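Side-chain contacts in Can2 (Sulfobacillus thermosulfidooxidans, PDB 7BDV), which is a dual-specificity nuclease that binds cyclic tetra-adenylate through its CARF domains and potentiates type III CRISPR defence: residues D20-N25 with K46-R51; E169-F174 with F242-Y247. All coordinates share one frame; numbering follows the deposited sequence.

Contact 1 (D20-N25 with K46-R51). With nucleotides of chain E.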
ATOM      1  N   ASP A  20       2.131  -3.642 -13.862  1.00 34.35           N
ATOM      2  CA  ASP A  20       1.417  -2.760 -12.904  1.00 33.60           C
ATOM      3  C   ASP A  20       1.776  -1.295 -13.109  1.00 30.11           C
ATOM      4  O   ASP A  20       0.849  -0.457 -12.976  1.00 36.29           O
ATOM      5  CB  ASP A  20       1.679  -3.129 -11.443  1.00 40.49           C
ATOM      6  CG  ASP A  20       1.013  -4.432 -11.043  1.00 50.10           C
ATOM      7  OD1 ASP A  20      -0.231  -4.524 -11.197  1.00 46.28           O
ATOM      8  OD2 ASP A  20       1.754  -5.359 -10.631  1.00 65.69           O
ATOM      9  N   HIS A  21       3.055  -0.955 -13.293  1.00 29.74           N
ATOM     10  CA  HIS A  21       3.517   0.452 -13.309  1.00 31.79           C
ATOM     11  C   HIS A  21       3.900   0.834 -14.740  1.00 31.90           C
ATOM     12  O   HIS A  21       4.973   0.481 -15.151  1.00 27.34           O
ATOM     13  CB  HIS A  21       4.646   0.683 -12.300  1.00 30.50           C
ATOM     14  CG  HIS A  21       4.179   0.323 -10.924  1.00 31.48           C
ATOM     15  ND1 HIS A  21       3.385   1.164 -10.166  1.00 34.76           N
ATOM     16  CD2 HIS A  21       4.371  -0.787 -10.190  1.00 30.66           C
ATOM     17  CE1 HIS A  21       3.094   0.564  -9.022  1.00 41.13           C
ATOM     18  NE2 HIS A  21       3.719  -0.629  -8.988  1.00 31.14           N
ATOM     19  N   LEU A  22       3.018   1.559 -15.421  1.00 35.25           N
ATOM     20  CA  LEU A  22       3.184   1.986 -16.832  1.00 37.76           C
ATOM     21  C   LEU A  22       4.149   3.166 -16.942  1.00 36.25           C
ATOM     22  O   LEU A  22       4.653   3.402 -18.073  1.00 36.56           O
ATOM     23  CB  LEU A  22       1.797   2.359 -17.395  1.00 40.10           C
ATOM     24  CG  LEU A  22       0.812   1.199 -17.469  1.00 46.41           C
ATOM     25  CD1 LEU A  22      -0.498   1.628 -18.076  1.00 56.72           C
ATOM     26  CD2 LEU A  22       1.408   0.019 -18.246  1.00 48.18           C
ATOM     27  N   LEU A  23       4.398   3.910 -15.844  1.00 35.00           N
ATOM     28  CA  LEU A  23       5.190   5.164 -15.856  1.00 31.54           C
ATOM     29  C   LEU A  23       6.517   5.038 -16.584  1.00 30.06           C
ATOM     30  O   LEU A  23       6.872   5.933 -17.357  1.00 27.02           O
ATOM     31  CB  LEU A  23       5.422   5.706 -14.436  1.00 35.70           C
ATOM     32  CG  LEU A  23       4.312   6.588 -13.894  1.00 35.12           C
ATOM     33  CD1 LEU A  23       4.473   6.791 -12.383  1.00 37.90           C
ATOM     34  CD2 LEU A  23       4.250   7.901 -14.660  1.00 35.28           C
ATOM     35  N   PRO A  24       7.359   4.017 -16.315  1.00 29.47           N
ATOM     36  CA  PRO A  24       8.679   3.975 -16.930  1.00 29.36           C
ATOM     37  C   PRO A  24       8.625   3.679 -18.448  1.00 32.07           C
ATOM     38  O   PRO A  24       9.604   3.927 -19.105  1.00 35.47           O
ATOM     39  CB  PRO A  24       9.419   2.851 -16.212  1.00 31.21           C
ATOM     40  CG  PRO A  24       8.338   2.039 -15.527  1.00 32.11           C
ATOM     41  CD  PRO A  24       7.134   2.938 -15.363  1.00 30.33           C
ATOM     42  N   ASN A  25       7.503   3.175 -18.963  1.00 32.60           N
ATOM     43  CA  ASN A  25       7.271   3.029 -20.430  1.00 34.08           C
ATOM     44  C   ASN A  25       6.748   4.345 -21.024  1.00 37.39           C
ATOM     45  O   ASN A  25       7.030   4.624 -22.207  1.00 45.60           O
ATOM     46  CB  ASN A  25       6.292   1.897 -20.704  1.00 34.13           C
ATOM     47  CG  ASN A  25       6.821   0.563 -20.221  1.00 35.20           C
ATOM     48  OD1 ASN A  25       6.089  -0.235 -19.606  1.00 34.52           O
ATOM     49  ND2 ASN A  25       8.055   0.275 -20.616  1.00 34.17           N
ATOM     50  N   LYS A  46      -5.431  -6.374 -20.856  1.00 37.56           N
ATOM     51  CA  LYS A  46      -5.562  -5.530 -22.069  1.00 41.30           C
ATOM     52  C   LYS A  46      -5.912  -4.100 -21.626  1.00 38.83           C
ATOM     53  O   LYS A  46      -5.599  -3.165 -22.365  1.00 41.00           O
ATOM     54  CB  LYS A  46      -6.579  -6.125 -23.052  1.00 43.11           C
ATOM     55  CG  LYS A  46      -6.306  -5.782 -24.513  1.00 49.42           C
ATOM     56  CD  LYS A  46      -7.493  -6.040 -25.454  1.00 51.64           C
ATOM     57  N   GLU A  47      -6.489  -3.915 -20.437  1.00 38.25           N
ATOM     58  CA  GLU A  47      -6.810  -2.567 -19.893  1.00 39.85           C
ATOM     59  C   GLU A  47      -5.532  -1.709 -19.749  1.00 43.17           C
ATOM     60  O   GLU A  47      -5.656  -0.458 -19.805  1.00 40.87           O
ATOM     61  CB  GLU A  47      -7.627  -2.654 -18.600  1.00 45.09           C
ATOM     62  CG  GLU A  47      -7.046  -3.569 -17.527  1.00 55.70           C
ATOM     63  CD  GLU A  47      -7.606  -4.996 -17.420  1.00 62.60           C
ATOM     64  OE1 GLU A  47      -7.885  -5.630 -18.489  1.00 52.43           O
ATOM     65  OE2 GLU A  47      -7.737  -5.501 -16.259  1.00 60.73           O
ATOM     66  N   ARG A  48      -4.344  -2.315 -19.612  1.00 40.36           N
ATOM     67  CA  ARG A  48      -3.056  -1.568 -19.541  1.00 37.33           C
ATOM     68  C   ARG A  48      -2.750  -0.892 -20.885  1.00 36.93           C
ATOM     69  O   ARG A  48      -2.150   0.188 -20.886  1.00 33.94           O
ATOM     70  CB  ARG A  48      -1.898  -2.489 -19.161  1.00 35.34           C
ATOM     71  CG  ARG A  48      -1.968  -2.897 -17.699  1.00 40.05           C
ATOM     72  CD  ARG A  48      -0.999  -3.987 -17.347  1.00 39.80           C
ATOM     73  NE  ARG A  48      -1.259  -4.348 -15.966  1.00 36.14           N
ATOM     74  CZ  ARG A  48      -0.763  -5.419 -15.357  1.00 35.81           C
ATOM     75  NH1 ARG A  48       0.050  -6.250 -15.995  1.00 29.81           N
ATOM     76  NH2 ARG A  48      -1.080  -5.628 -14.083  1.00 41.46           N
ATOM     77  N   VAL A  49      -3.114  -1.529 -21.986  1.00 36.61           N
ATOM     78  CA  VAL A  49      -2.975  -0.928 -23.336  1.00 37.67           C
ATOM     79  C   VAL A  49      -3.790   0.371 -23.351  1.00 35.93           C
ATOM     80  O   VAL A  49      -3.267   1.379 -23.833  1.00 40.70           O
ATOM     81  CB  VAL A  49      -3.377  -1.913 -24.456  1.00 37.68           C
ATOM     82  CG1 VAL A  49      -3.348  -1.238 -25.815  1.00 39.37           C
ATOM     83  CG2 VAL A  49      -2.469  -3.132 -24.458  1.00 41.59           C
ATOM     84  N   GLN A  50      -5.002   0.357 -22.790  1.00 40.44           N
ATOM     85  CA  GLN A  50      -5.947   1.519 -22.817  1.00 46.68           C
ATOM     86  C   GLN A  50      -5.401   2.641 -21.918  1.00 39.52           C
ATOM     87  O   GLN A  50      -5.413   3.824 -22.337  1.00 33.68           O
ATOM     88  CB  GLN A  50      -7.344   1.037 -22.425  1.00 51.99           C
ATOM     89  CG  GLN A  50      -8.455   2.084 -22.438  1.00 62.82           C
ATOM     90  CD  GLN A  50      -9.835   1.462 -22.279  1.00 68.66           C
ATOM     91  OE1 GLN A  50     -10.205   0.522 -22.990  1.00 79.66           O
ATOM     92  NE2 GLN A  50     -10.638   1.991 -21.364  1.00 63.08           N
ATOM     93  N   ARG A  51      -4.879   2.296 -20.737  1.00 32.43           N
ATOM     94  CA  ARG A  51      -4.193   3.297 -19.867  1.00 29.88           C
ATOM     95  C   ARG A  51      -3.006   3.928 -20.599  1.00 28.58           C
ATOM     96  O   ARG A  51      -2.861   5.150 -20.493  1.00 30.44           O
ATOM     97  CB  ARG A  51      -3.759   2.675 -18.556  1.00 29.48           C
ATOM     98  CG  ARG A  51      -4.953   2.308 -17.693  1.00 32.96           C
ATOM     99  CD  ARG A  51      -4.416   1.845 -16.364  1.00 39.08           C
ATOM    100  NE  ARG A  51      -5.451   1.429 -15.444  1.00 41.47           N
ATOM    101  CZ  ARG A  51      -5.201   0.990 -14.222  1.00 43.07           C
ATOM    102  NH1 ARG A  51      -3.952   0.904 -13.784  1.00 42.03           N
ATOM    103  NH2 ARG A  51      -6.204   0.620 -13.450  1.00 51.85           N
TER
ATOM    104  P     A E   1       6.266  -3.734 -12.238  1.00 35.45           P
ATOM    105  OP1   A E   1       5.234  -3.023 -13.095  1.00 38.45           O
ATOM    106  OP2   A E   1       5.992  -3.450 -10.770  1.00 29.18           O
ATOM    107  O5'   A E   1       7.717  -3.229 -12.640  1.00 33.55           O
ATOM    108  C5'   A E   1       7.945  -1.823 -12.605  1.00 30.62           C
ATOM    109  C4'   A E   1       9.422  -1.614 -12.676  1.00 30.49           C
ATOM    110  O4'   A E   1       9.665  -0.239 -13.039  1.00 28.35           O
ATOM    111  C3'   A E   1      10.184  -1.813 -11.361  1.00 31.02           C
ATOM    112  O3'   A E   1      11.532  -2.016 -11.663  1.00 28.04           O
ATOM    113  C2'   A E   1      10.131  -0.423 -10.757  1.00 30.97           C
ATOM    114  O2'   A E   1      11.164  -0.251  -9.813  1.00 31.61           O
ATOM    115  C1'   A E   1      10.417   0.384 -12.025  1.00 27.55           C
ATOM    116  N9    A E   1      10.063   1.764 -12.060  1.00 27.12           N
ATOM    117  C8    A E   1      10.817   2.740 -12.646  1.00 28.36           C
ATOM    118  N7    A E   1      10.265   3.919 -12.585  1.00 28.73           N
ATOM    119  C5    A E   1       9.063   3.699 -11.951  1.00 32.44           C
ATOM    120  C6    A E   1       8.013   4.560 -11.604  1.00 34.45           C
ATOM    121  N6    A E   1       8.003   5.860 -11.865  1.00 38.14           N
ATOM    122  N1    A E   1       6.945   4.008 -11.001  1.00 32.40           N
ATOM    123  C2    A E   1       6.949   2.702 -10.745  1.00 26.89           C
ATOM    124  N3    A E   1       7.878   1.810 -10.985  1.00 29.73           N
ATOM    125  C4    A E   1       8.916   2.366 -11.627  1.00 31.47           C
ATOM    126  P     A E   4       9.434 -10.083 -10.880  1.00 29.61           P
ATOM    127  OP1   A E   4       9.623 -11.134 -11.912  1.00 31.96           O
ATOM    128  OP2   A E   4      10.290  -8.958 -10.412  1.00 30.18           O
ATOM    129  O5'   A E   4       8.121  -9.442 -11.542  1.00 27.41           O
ATOM    130  C5'   A E   4       7.532  -8.282 -11.013  1.00 29.78           C
ATOM    131  C4'   A E   4       6.951  -7.529 -12.186  1.00 31.59           C
ATOM    132  O4'   A E   4       6.074  -8.418 -12.945  1.00 33.99           O
ATOM    133  C3'   A E   4       6.101  -6.328 -11.792  1.00 32.14           C
ATOM    134  O3'   A E   4       6.457  -5.251 -12.672  1.00 35.82           O
ATOM    135  C2'   A E   4       4.680  -6.849 -11.993  1.00 33.96           C
ATOM    136  O2'   A E   4       3.705  -5.838 -12.146  1.00 32.23           O
ATOM    137  C1'   A E   4       4.875  -7.731 -13.221  1.00 31.46           C
ATOM    138  N9    A E   4       3.836  -8.708 -13.459  1.00 36.57           N
ATOM    139  C8    A E   4       3.291  -9.620 -12.547  1.00 38.18           C
ATOM    140  N7    A E   4       2.368 -10.383 -13.104  1.00 36.36           N
ATOM    141  C5    A E   4       2.284  -9.941 -14.425  1.00 38.58           C
ATOM    142  C6    A E   4       1.465 -10.325 -15.513  1.00 40.52           C
ATOM    143  N6    A E   4       0.557 -11.284 -15.417  1.00 37.43           N
ATOM    144  N1    A E   4       1.606  -9.667 -16.702  1.00 35.07           N
ATOM    145  C2    A E   4       2.508  -8.677 -16.760  1.00 41.45           C
ATOM    146  N3    A E   4       3.341  -8.237 -15.807  1.00 41.71           N
ATOM    147  C4    A E   4       3.168  -8.906 -14.647  1.00 38.35           C
TER

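Contact 2 (E169-F174 with F242-Y247)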
ATOM      1  N   GLU A 169      -2.626  37.538   7.075  1.00 41.79           N
ATOM      2  CA  GLU A 169      -1.867  37.998   8.272  1.00 45.16           C
ATOM      3  C   GLU A 169      -2.123  37.029   9.429  1.00 47.73           C
ATOM      4  O   GLU A 169      -1.155  36.723  10.145  1.00 50.30           O
ATOM      5  CB  GLU A 169      -2.259  39.419   8.676  1.00 48.19           C
ATOM      6  N   VAL A 170      -3.368  36.576   9.598  1.00 47.41           N
ATOM      7  CA  VAL A 170      -3.790  35.674  10.711  1.00 50.23           C
ATOM      8  C   VAL A 170      -3.102  34.320  10.520  1.00 55.33           C
ATOM      9  O   VAL A 170      -2.540  33.794  11.502  1.00 54.09           O
ATOM     10  CB  VAL A 170      -5.323  35.532  10.786  1.00 47.12           C
ATOM     11  CG1 VAL A 170      -5.735  34.646  11.951  1.00 50.98           C
ATOM     12  CG2 VAL A 170      -6.005  36.881  10.904  1.00 48.37           C
ATOM     13  N   GLU A 171      -3.143  33.814   9.282  1.00 48.91           N
ATOM     14  CA  GLU A 171      -2.520  32.549   8.829  1.00 45.33           C
ATOM     15  C   GLU A 171      -1.042  32.511   9.256  1.00 43.46           C
ATOM     16  O   GLU A 171      -0.649  31.500   9.899  1.00 39.16           O
ATOM     17  CB  GLU A 171      -2.697  32.459   7.311  1.00 42.95           C
ATOM     18  CG  GLU A 171      -2.025  31.281   6.673  1.00 45.18           C
ATOM     19  CD  GLU A 171      -1.898  31.440   5.160  1.00 54.78           C
ATOM     20  OE1 GLU A 171      -2.869  31.962   4.528  1.00 53.31           O
ATOM     21  OE2 GLU A 171      -0.829  31.092   4.621  1.00 46.24           O
ATOM     22  N   ASP A 172      -0.279  33.565   8.944  1.00 39.64           N
ATOM     23  CA  ASP A 172       1.164  33.704   9.302  1.00 41.49           C
ATOM     24  C   ASP A 172       1.318  33.722  10.840  1.00 39.25           C
ATOM     25  O   ASP A 172       2.249  33.052  11.345  1.00 40.24           O
ATOM     26  CB  ASP A 172       1.816  34.961   8.713  1.00 42.15           C
ATOM     27  CG  ASP A 172       1.753  35.133   7.201  1.00 48.91           C
ATOM     28  OD1 ASP A 172       1.685  34.113   6.470  1.00 53.14           O
ATOM     29  OD2 ASP A 172       1.793  36.300   6.766  1.00 48.51           O
ATOM     30  N   LEU A 173       0.458  34.451  11.566  1.00 43.56           N
ATOM     31  CA  LEU A 173       0.537  34.582  13.055  1.00 40.88           C
ATOM     32  C   LEU A 173       0.223  33.230  13.708  1.00 42.89           C
ATOM     33  O   LEU A 173       0.896  32.879  14.683  1.00 40.38           O
ATOM     34  CB  LEU A 173      -0.417  35.670  13.546  1.00 37.84           C
ATOM     35  N   PHE A 174      -0.747  32.478  13.178  1.00 39.73           N
ATOM     36  CA  PHE A 174      -1.136  31.131  13.662  1.00 37.52           C
ATOM     37  C   PHE A 174       0.020  30.161  13.495  1.00 38.73           C
ATOM     38  O   PHE A 174       0.276  29.367  14.436  1.00 33.07           O
ATOM     39  CB  PHE A 174      -2.354  30.614  12.899  1.00 44.68           C
ATOM     40  CG  PHE A 174      -3.680  31.169  13.352  1.00 43.91           C
ATOM     41  CD1 PHE A 174      -3.771  32.145  14.331  1.00 41.72           C
ATOM     42  CD2 PHE A 174      -4.846  30.708  12.783  1.00 45.09           C
ATOM     43  CE1 PHE A 174      -4.996  32.654  14.716  1.00 39.35           C
ATOM     44  CE2 PHE A 174      -6.075  31.192  13.194  1.00 43.20           C
ATOM     45  CZ  PHE A 174      -6.148  32.158  14.164  1.00 40.77           C
ATOM     46  N   PHE A 242      -4.217  26.273   8.274  1.00 31.05           N
ATOM     47  CA  PHE A 242      -2.970  25.474   8.200  1.00 29.57           C
ATOM     48  C   PHE A 242      -2.814  24.893   6.789  1.00 29.26           C
ATOM     49  O   PHE A 242      -1.691  24.806   6.323  1.00 28.03           O
ATOM     50  CB  PHE A 242      -2.977  24.346   9.230  1.00 31.52           C
ATOM     51  CG  PHE A 242      -1.695  23.555   9.217  1.00 32.06           C
ATOM     52  CD1 PHE A 242      -0.503  24.178   9.535  1.00 32.57           C
ATOM     53  CD2 PHE A 242      -1.675  22.218   8.808  1.00 33.23           C
ATOM     54  CE1 PHE A 242       0.684  23.454   9.494  1.00 34.64           C
ATOM     55  CE2 PHE A 242      -0.492  21.503   8.788  1.00 34.11           C
ATOM     56  CZ  PHE A 242       0.687  22.129   9.116  1.00 35.67           C
ATOM     57  N   GLU A 243      -3.909  24.508   6.148  1.00 30.07           N
ATOM     58  CA  GLU A 243      -3.902  24.045   4.731  1.00 33.82           C
ATOM     59  C   GLU A 243      -3.331  25.163   3.863  1.00 27.76           C
ATOM     60  O   GLU A 243      -2.565  24.873   3.012  1.00 37.26           O
ATOM     61  CB  GLU A 243      -5.321  23.661   4.273  1.00 39.36           C
ATOM     62  CG  GLU A 243      -5.973  22.571   5.119  1.00 44.80           C
ATOM     63  CD  GLU A 243      -7.325  22.072   4.614  1.00 61.77           C
ATOM     64  OE1 GLU A 243      -7.377  21.592   3.439  1.00 74.96           O
ATOM     65  OE2 GLU A 243      -8.329  22.152   5.394  1.00 53.58           O
ATOM     66  N   HIS A 244      -3.705  26.411   4.089  1.00 36.68           N
ATOM     67  CA  HIS A 244      -3.209  27.577   3.306  1.00 35.06           C
ATOM     68  C   HIS A 244      -1.728  27.782   3.647  1.00 31.93           C
ATOM     69  O   HIS A 244      -0.917  28.075   2.752  1.00 26.62           O
ATOM     70  CB  HIS A 244      -4.038  28.818   3.569  1.00 37.83           C
ATOM     71  CG  HIS A 244      -5.371  28.839   2.919  1.00 48.98           C
ATOM     72  ND1 HIS A 244      -6.535  28.625   3.634  1.00 53.22           N
ATOM     73  CD2 HIS A 244      -5.734  29.088   1.641  1.00 58.25           C
ATOM     74  CE1 HIS A 244      -7.569  28.704   2.819  1.00 56.15           C
ATOM     75  NE2 HIS A 244      -7.102  29.004   1.583  1.00 62.35           N
ATOM     76  N   TYR A 245      -1.348  27.621   4.916  1.00 31.10           N
ATOM     77  CA  TYR A 245       0.069  27.775   5.317  1.00 28.97           C
ATOM     78  C   TYR A 245       0.928  26.800   4.496  1.00 27.64           C
ATOM     79  O   TYR A 245       1.956  27.194   3.907  1.00 28.72           O
ATOM     80  CB  TYR A 245       0.221  27.614   6.835  1.00 30.50           C
ATOM     81  CG  TYR A 245       1.650  27.657   7.293  1.00 34.03           C
ATOM     82  CD1 TYR A 245       2.418  28.801   7.134  1.00 36.50           C
ATOM     83  CD2 TYR A 245       2.253  26.532   7.834  1.00 35.78           C
ATOM     84  CE1 TYR A 245       3.756  28.820   7.483  1.00 33.49           C
ATOM     85  CE2 TYR A 245       3.585  26.537   8.181  1.00 34.11           C
ATOM     86  CZ  TYR A 245       4.316  27.702   8.078  1.00 30.61           C
ATOM     87  OH  TYR A 245       5.627  27.624   8.438  1.00 32.50           O
ATOM     88  N   VAL A 246       0.549  25.527   4.472  1.00 31.71           N
ATOM     89  CA  VAL A 246       1.271  24.450   3.744  1.00 31.91           C
ATOM     90  C   VAL A 246       1.345  24.822   2.248  1.00 30.46           C
ATOM     91  O   VAL A 246       2.406  24.694   1.641  1.00 28.58           O
ATOM     92  CB  VAL A 246       0.587  23.096   3.968  1.00 31.82           C
ATOM     93  CG1 VAL A 246       1.109  22.028   3.025  1.00 34.70           C
ATOM     94  CG2 VAL A 246       0.701  22.634   5.415  1.00 35.44           C
ATOM     95  N   TYR A 247       0.243  25.227   1.652  1.00 32.27           N
ATOM     96  CA  TYR A 247       0.194  25.556   0.202  1.00 32.20           C
ATOM     97  C   TYR A 247       1.119  26.741  -0.072  1.00 29.91           C
ATOM     98  O   TYR A 247       1.867  26.723  -1.040  1.00 32.85           O
ATOM     99  CB  TYR A 247      -1.249  25.867  -0.206  1.00 35.13           C
ATOM    100  CG  TYR A 247      -1.409  26.040  -1.688  1.00 35.97           C
ATOM    101  CD1 TYR A 247      -1.520  24.924  -2.493  1.00 43.24           C
ATOM    102  CD2 TYR A 247      -1.462  27.287  -2.285  1.00 40.72           C
ATOM    103  CE1 TYR A 247      -1.744  25.042  -3.860  1.00 49.21           C
ATOM    104  CE2 TYR A 247      -1.612  27.422  -3.658  1.00 46.78           C
ATOM    105  CZ  TYR A 247      -1.751  26.297  -4.449  1.00 49.28           C
ATOM    106  OH  TYR A 247      -1.922  26.422  -5.801  1.00 58.16           O
TER

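Contact 1 (D20-N25 with K46-R51)
The Arg48 guanidinium carries the backbone N of Asp20 over the centre of one face, with Asp20 N 3.7 Å from Arg48 CZ. At the edge of the same group, in its plane, lies C2 of the A4 adenine of chain E, 3.5 Å from Arg48 NH1. The His21 ring turns an edge to the phosphate of A1 of chain E, with CD2 3.2 Å from OP2 in the ring plane. This is the ligand site of a CARF domain with a Rossmann-like fold. Residues 20-25 follow strand 13-17 and lead into helix 23-31, and residues 46-51 lie on helix 47-55.

Asp20 faces both the protein and the ligand. Its OD1 makes a salt bridge with Arg48 NH2 at 3.2 Å. The carboxylate and guanidinium planes are 69° apart, so the charged groups meet at a steep tilt and through one oxygen only. The other oxygen, OD2, accepts a hydrogen bond from the A4 ribose O2'. That hydroxyl is gripped twice, because Asp20 N donates to it as well. The Arg48 chain is extended from CG to NE and so brings its head to Asp20 and the A4 base together. The next amide, His21 N, donates to OP1 of A1 at 3.0 Å. His21 ND1 is held outside the segments by Tyr150 OH.

Leu22 supplies the apolar part of the contact. It crosses the Arg51 side chain at about a right angle. Its CD1 methyl lies 3.5 Å from Arg51 CB and 3.6 Å from the carbonyl O of Arg48.

Contact 2 (E169-F174 with F242-Y247)
Glu171 reaches from helix 168-176 to the CB of His244 and the backbone of Tyr245, both on helix 231-254. Its CG is anti to the backbone N (chi1 175°) and the chain stays extended beyond it, which carries the carboxylate across to helix 231-254. The two oxygens split between neighbouring residues. OE1 lies 3.5 Å from His244 CB. OE2 lies 3.5 Å from Tyr245 CA and is equally close to Tyr245 N. These are van der Waals approaches of an acidic group to a helix surface.

The Glu171 and His244 side chains cross at about a right angle. Their flat groups are much closer to parallel, with the carboxylate and imidazole planes 27° apart. Their polar ends do not pair. OE1 is 5.0 Å from His244 ND1, and that nitrogen is hydrogen-bonded to Gly240 O on its own helix. The end of the His244 side chain leads away from the acid, and CB is its atom closest to OE1. OE2 also has a weak hydrogen bond with Ser248 OG. Tyr245 meets the glutamate mainly with its backbone. Its ring leaves in another direction, and its OH is hydrogen-bonded to Pro353 O.

The contact is a small helix-helix touch at the surface. Behind Glu171, the buried side of helix 168-176 packs deeper. Val170 CG1 covers one face of the Phe174 ring near its rim, and that ring meets Trp241 of helix 231-254 edge-to-face. Phe174 also touches Leu206 and Leu210 of helix 205-212. Further along helix 231-254, Tyr247 lies against Leu262 and Lys264 of strand 262-269.

How the contacts relate
The two contacts lie in series along the chain and on opposite sides of its centre. Their centres are about 39 Å apart and their nearest atoms about 21 Å apart, so they do not touch. Contact 1 belongs to the CARF domain and meets cyclic tetra-adenylate directly. Contact 2 is remote from it, its nearest atom about 23 Å from the bound nucleotides. There, helix 168-176 lies against a helix of the endonuclease part. The two also differ in chemistry: an acid pairs with an arginine in contact 1, while the acid of contact 2 lies against a histidine CB and the backbone of the next residue. His21 of contact 1 touches Ile322, which belongs to the endonuclease part.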